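Local coordinates for protein adenosyl-chloride synthase (Thermotoga maritima, PDB 2ZBV) that binds adenosine and probably cleaves S-adenosyl-L-methionine, transferring its adenosyl group to chloride or hydroxide, at residues Asp190-Lys194 with Leu195-Phe199; Val205-Gly208 with Arg209-Phe212. All blocks are in the same frame, centred on the assembly; numbering follows the deposited sequence.

Interaction 1: residues Asp190-Lys194 with Leu195-Phe199; sequences DLFLK and LSVDF
A methyl group of Val197 packs over one face of the Phe192 ring. Followed outward from CB, the phenylalanine side chain first leaves the helix with CG anti to the backbone N (chi1 172°), the torsion that swings the ring alongside the chain that follows. Of the two ring carbons next to CG, CD1 meets Val197 CG2, while CD2 meets Leu195 CD1 at 3.9 Å, an oblique approach in which the two side chains cross at about a right angle. Farther out, CE2 touches the same leucine methyl, and over the face Val197 CG2 comes to 3.3 Å from CE1 of Phe192; at the tip, CZ meets that valine methyl too. CG2 stands 3.7 Å from the ring centroid and 28° off the normal, a CH-pi contact shifted toward the rim. CG2 of Val197 is also only 3.5 Å from Phe192 O, so this one methyl fills the corner between ring and carbonyl. The carbonyl itself accepts the N-H of Leu195, 3.1 Å from Leu195 N to Phe192 O and fairly straight, though the donor stands above the carbonyl plane. Leu193 contributes more loosely from the surface, its CD2 lying 3.9 Å from Val197 O.

Apolar types suit Phe192, Leu195 and Val197, which are buried: Phe192 and Leu195 pack on Val170, and Leu195 also on Val165. Leu195 and Val197 touch Arg263 as well. Exposed Ser196, with positive phi (53°) and psi, turns the chain so that Val197 comes back over the ring. The arrangement is a helix-to-loop junction: two consecutive i to i+3 backbone bonds, Lys194 N to Leu191 O and Leu195 N to Phe192 O, form tight turns, and a valine five residues on covers the phenylalanine, between helix 189-192 and strand 202-207 of the C-terminal domain.

Interaction 2: residues Val205-Gly208 with Arg209-Phe212; sequences VRVG and RKEF
The ring of Phe212 meets strand 205-207 with its edge: Val205 O and Val207 CG2 both lie near the ring plane. CE2 is the carbon that meets the valine methyl, 3.5 Å from Val207 CG2, and the two side chains cross at about a right angle. CD2, one position nearer the backbone, lies 3.7 Å from Val205 O. With CG beside its own backbone N (chi1 -57°), the ring leans along the neighbouring strand toward Val207. The same valine methyl touches Lys210 CB, whose extended chain carries its amino group on to a weak hydrogen bond with Leu251 O.

Val205, Val207, Lys210 and Phe212 share one face of the sheet. Apolar types suit the first, second and last of these, because Val205 and Val207 pack on Ile259, and Phe212 on Leu228. The other face carries Arg206 and Glu211, a non-hydrogen-bonded pair whose charged ends do not meet; Arg206 forms a salt bridge with Glu260 and Glu211 one with Arg204. Arg206 CG nevertheless comes to 3.2 Å from Lys210 O, so its aliphatic part lies close to the partner backbone.

Val205 and Phe212 form a hydrogen-bonded pair, with 2.8 Å both from Val205 N to Phe212 O and from Phe212 N to Val205 O. Val207 and Lys210 form the second such pair; the bond from Val207 N to Lys210 O is more bent, at 141°, than the one from Lys210 N to Val207 O, 2.9 Å long. Gly208 takes the first corner with positive phi (59°) and negative psi, a backbone shape that suits glycine because it has no CB; exposed Arg209 takes the second, its CB against the Gly208 backbone. This is a beta hairpin with a two-residue loop, Gly208-Arg209, forming a type II' turn between strands 202-207 and 210-216 of the C-terminal domain's sheet.

Overall arrangement
Both contacts are local features of the C-terminal domain and follow one another in the chain: interaction 1 joins helix 189-192 to the loop after it, and the chain then enters strand 202-207, whose far end forms the hairpin of interaction 2. Their centres are 19 Å apart and their nearest atoms about 8 Å, without touching. Strand 258-262, which pairs with strand 202-207, runs on toward Arg263, on which Leu195 and Val197 of interaction 1 pack. Interaction 1 lies away from the adenosine sites. Interaction 2 comes closer, the side chain of Phe212 being about 8 Å from that of Val242, a residue that binds adenosine.

Interaction 1: residues Asp190-Lys194 with Leu195-Phe199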
loop_
_atom_site.group_PDB
_atom_site.type_symbol
_atom_site.label_atom_id
_atom_site.label_comp_id
_atom_site.label_asym_id
_atom_site.label_seq_id
_atom_site.Cartn_x
_atom_site.Cartn_y
_atom_site.Cartn_z
ATOM N N ASP A 190 7.261 30.748 -3.691
ATOM C CA ASP A 190 7.999 31.972 -3.376
ATOM C C ASP A 190 8.334 32.700 -4.672
ATOM O O ASP A 190 8.210 33.920 -4.761
ATOM C CB ASP A 190 9.299 31.653 -2.631
ATOM C CG ASP A 190 9.065 31.296 -1.180
ATOM O OD1 ASP A 190 8.317 32.031 -0.502
ATOM O OD2 ASP A 190 9.638 30.287 -0.715
ATOM N N LEU A 191 8.766 31.940 -5.673
ATOM C CA LEU A 191 9.097 32.510 -6.971
ATOM C C LEU A 191 7.836 33.176 -7.520
ATOM O O LEU A 191 7.876 34.294 -8.040
ATOM C CB LEU A 191 9.558 31.410 -7.929
ATOM C CG LEU A 191 10.035 31.895 -9.298
ATOM C CD1 LEU A 191 11.363 32.618 -9.129
ATOM C CD2 LEU A 191 10.193 30.725 -10.250
ATOM N N PHE A 192 6.716 32.473 -7.395
ATOM C CA PHE A 192 5.428 32.977 -7.860
ATOM C C PHE A 192 5.063 34.259 -7.119
ATOM O O PHE A 192 4.468 35.171 -7.692
ATOM C CB PHE A 192 4.348 31.910 -7.641
ATOM C CG PHE A 192 2.947 32.390 -7.909
ATOM C CD1 PHE A 192 2.058 32.590 -6.862
ATOM C CD2 PHE A 192 2.511 32.623 -9.209
ATOM C CE1 PHE A 192 0.751 33.014 -7.105
ATOM C CE2 PHE A 192 1.209 33.047 -9.464
ATOM C CZ PHE A 192 0.327 33.242 -8.409
ATOM N N LEU A 193 5.432 34.331 -5.848
ATOM C CA LEU A 193 5.132 35.503 -5.040
ATOM C C LEU A 193 5.917 36.739 -5.456
ATOM O O LEU A 193 5.695 37.823 -4.917
ATOM C CB LEU A 193 5.389 35.206 -3.563
ATOM C CG LEU A 193 4.379 34.271 -2.893
ATOM C CD1 LEU A 193 4.788 34.017 -1.450
ATOM C CD2 LEU A 193 2.991 34.895 -2.958
ATOM N N LYS A 194 6.835 36.579 -6.406
ATOM C CA LYS A 194 7.629 37.707 -6.884
ATOM C C LYS A 194 6.924 38.418 -8.030
ATOM O O LYS A 194 7.410 39.429 -8.535
ATOM C CB LYS A 194 9.019 37.239 -7.321
ATOM C CG LYS A 194 9.919 36.923 -6.143
ATOM C CD LYS A 194 11.238 36.306 -6.558
ATOM C CE LYS A 194 12.096 36.026 -5.329
ATOM N NZ LYS A 194 13.285 35.194 -5.649
ATOM N N LEU A 195 5.779 37.879 -8.437
ATOM C CA LEU A 195 4.988 38.473 -9.507
ATOM C C LEU A 195 4.052 39.492 -8.872
ATOM O O LEU A 195 3.118 39.977 -9.512
ATOM C CB LEU A 195 4.151 37.409 -10.226
ATOM C CG LEU A 195 4.849 36.357 -11.091
ATOM C CD1 LEU A 195 3.803 35.401 -11.647
ATOM C CD2 LEU A 195 5.612 37.029 -12.224
ATOM N N SER A 196 4.311 39.803 -7.607
ATOM C CA SER A 196 3.490 40.744 -6.858
ATOM C C SER A 196 2.020 40.337 -6.941
ATOM O O SER A 196 1.172 41.088 -7.427
ATOM C CB SER A 196 3.676 42.174 -7.384
ATOM O OG SER A 196 3.166 42.322 -8.698
ATOM N N VAL A 197 1.742 39.124 -6.482
ATOM C CA VAL A 197 0.390 38.586 -6.452
ATOM C C VAL A 197 0.137 38.240 -4.999
ATOM O O VAL A 197 1.073 38.061 -4.224
ATOM C CB VAL A 197 0.255 37.300 -7.292
ATOM C CG1 VAL A 197 0.408 37.620 -8.762
ATOM C CG2 VAL A 197 1.300 36.290 -6.861
ATOM N N ASP A 198 -1.126 38.143 -4.623
ATOM C CA ASP A 198 -1.447 37.829 -3.248
ATOM C C ASP A 198 -2.731 37.022 -3.183
ATOM O O ASP A 198 -3.455 36.907 -4.170
ATOM C CB ASP A 198 -1.589 39.127 -2.449
ATOM C CG ASP A 198 -1.894 38.884 -0.983
ATOM O OD1 ASP A 198 -1.123 38.148 -0.326
ATOM O OD2 ASP A 198 -2.905 39.436 -0.490
ATOM N N PHE A 199 -2.998 36.444 -2.022
ATOM C CA PHE A 199 -4.208 35.675 -1.839
ATOM C C PHE A 199 -5.386 36.604 -2.128
ATOM O O PHE A 199 -5.374 37.772 -1.739
ATOM C CB PHE A 199 -4.253 35.132 -0.414
ATOM C CG PHE A 199 -3.170 34.131 -0.126
ATOM C CD1 PHE A 199 -3.174 32.890 -0.752
ATOM C CD2 PHE A 199 -2.120 34.447 0.733
ATOM C CE1 PHE A 199 -2.149 31.974 -0.533
ATOM C CE2 PHE A 199 -1.085 33.540 0.961
ATOM C CZ PHE A 199 -1.100 32.298 0.324
#

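Interaction 2: residues Val205-Gly208 with Arg209-Phe212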
loop_
_atom_site.group_PDB
_atom_site.type_symbol
_atom_site.label_atom_id
_atom_site.label_comp_id
_atom_site.label_asym_id
_atom_site.label_seq_id
_atom_site.Cartn_x
_atom_site.Cartn_y
_atom_site.Cartn_z
ATOM N N VAL A 205 -4.051 30.693 -15.701
ATOM C CA VAL A 205 -3.272 29.476 -15.814
ATOM C C VAL A 205 -3.357 29.036 -17.265
ATOM O O VAL A 205 -4.449 28.812 -17.787
ATOM C CB VAL A 205 -3.838 28.369 -14.905
ATOM C CG1 VAL A 205 -3.022 27.095 -15.064
ATOM C CG2 VAL A 205 -3.829 28.833 -13.455
ATOM N N ARG A 206 -2.209 28.924 -17.921
ATOM C CA ARG A 206 -2.206 28.521 -19.317
ATOM C C ARG A 206 -1.590 27.145 -19.532
ATOM O O ARG A 206 -0.431 26.910 -19.191
ATOM C CB ARG A 206 -1.458 29.553 -20.167
ATOM C CG ARG A 206 -1.816 29.484 -21.647
ATOM C CD ARG A 206 -0.945 30.400 -22.493
ATOM N NE ARG A 206 0.456 29.994 -22.450
ATOM C CZ ARG A 206 1.400 30.474 -23.254
ATOM N NH1 ARG A 206 1.092 31.381 -24.174
ATOM N NH2 ARG A 206 2.653 30.048 -23.139
ATOM N N VAL A 207 -2.383 26.236 -20.091
ATOM C CA VAL A 207 -1.929 24.882 -20.388
ATOM C C VAL A 207 -2.118 24.678 -21.883
ATOM O O VAL A 207 -3.243 24.701 -22.382
ATOM C CB VAL A 207 -2.749 23.807 -19.614
ATOM C CG1 VAL A 207 -2.436 23.874 -18.135
ATOM C CG2 VAL A 207 -4.235 24.018 -19.838
ATOM N N GLY A 208 -1.014 24.500 -22.600
ATOM C CA GLY A 208 -1.095 24.317 -24.037
ATOM C C GLY A 208 -1.763 25.499 -24.716
ATOM O O GLY A 208 -1.225 26.605 -24.728
ATOM N N ARG A 209 -2.947 25.266 -25.274
ATOM C CA ARG A 209 -3.699 26.308 -25.968
ATOM C C ARG A 209 -4.848 26.861 -25.128
ATOM O O ARG A 209 -5.547 27.779 -25.555
ATOM C CB ARG A 209 -4.270 25.753 -27.273
ATOM C CG ARG A 209 -3.230 25.230 -28.255
ATOM C CD ARG A 209 -2.444 26.362 -28.898
ATOM N NE ARG A 209 -1.602 25.885 -29.992
ATOM C CZ ARG A 209 -0.892 26.676 -30.792
ATOM N NH1 ARG A 209 -0.918 27.994 -30.622
ATOM N NH2 ARG A 209 -0.156 26.152 -31.763
ATOM N N LYS A 210 -5.043 26.300 -23.938
ATOM C CA LYS A 210 -6.123 26.734 -23.064
ATOM C C LYS A 210 -5.663 27.749 -22.035
ATOM O O LYS A 210 -4.486 27.811 -21.681
ATOM C CB LYS A 210 -6.711 25.548 -22.301
ATOM C CG LYS A 210 -7.065 24.342 -23.132
ATOM C CD LYS A 210 -7.486 23.208 -22.219
ATOM C CE LYS A 210 -7.620 21.907 -22.979
ATOM N NZ LYS A 210 -8.009 20.791 -22.076
ATOM N N GLU A 211 -6.612 28.533 -21.544
ATOM C CA GLU A 211 -6.330 29.522 -20.517
ATOM C C GLU A 211 -7.503 29.543 -19.549
ATOM O O GLU A 211 -8.661 29.659 -19.957
ATOM C CB GLU A 211 -6.123 30.909 -21.121
ATOM C CG GLU A 211 -5.664 31.937 -20.098
ATOM C CD GLU A 211 -5.431 33.307 -20.708
ATOM O OE1 GLU A 211 -6.391 33.872 -21.276
ATOM O OE2 GLU A 211 -4.291 33.818 -20.617
ATOM N N PHE A 212 -7.191 29.414 -18.265
ATOM C CA PHE A 212 -8.204 29.406 -17.219
ATOM C C PHE A 212 -7.920 30.518 -16.231
ATOM O O PHE A 212 -6.775 30.943 -16.069
ATOM C CB PHE A 212 -8.155 28.103 -16.423
ATOM C CG PHE A 212 -8.313 26.863 -17.246
ATOM C CD1 PHE A 212 -9.520 26.177 -17.261
ATOM C CD2 PHE A 212 -7.239 26.350 -17.967
ATOM C CE1 PHE A 212 -9.657 24.995 -17.983
ATOM C CE2 PHE A 212 -7.369 25.166 -18.690
ATOM C CZ PHE A 212 -8.579 24.490 -18.696
#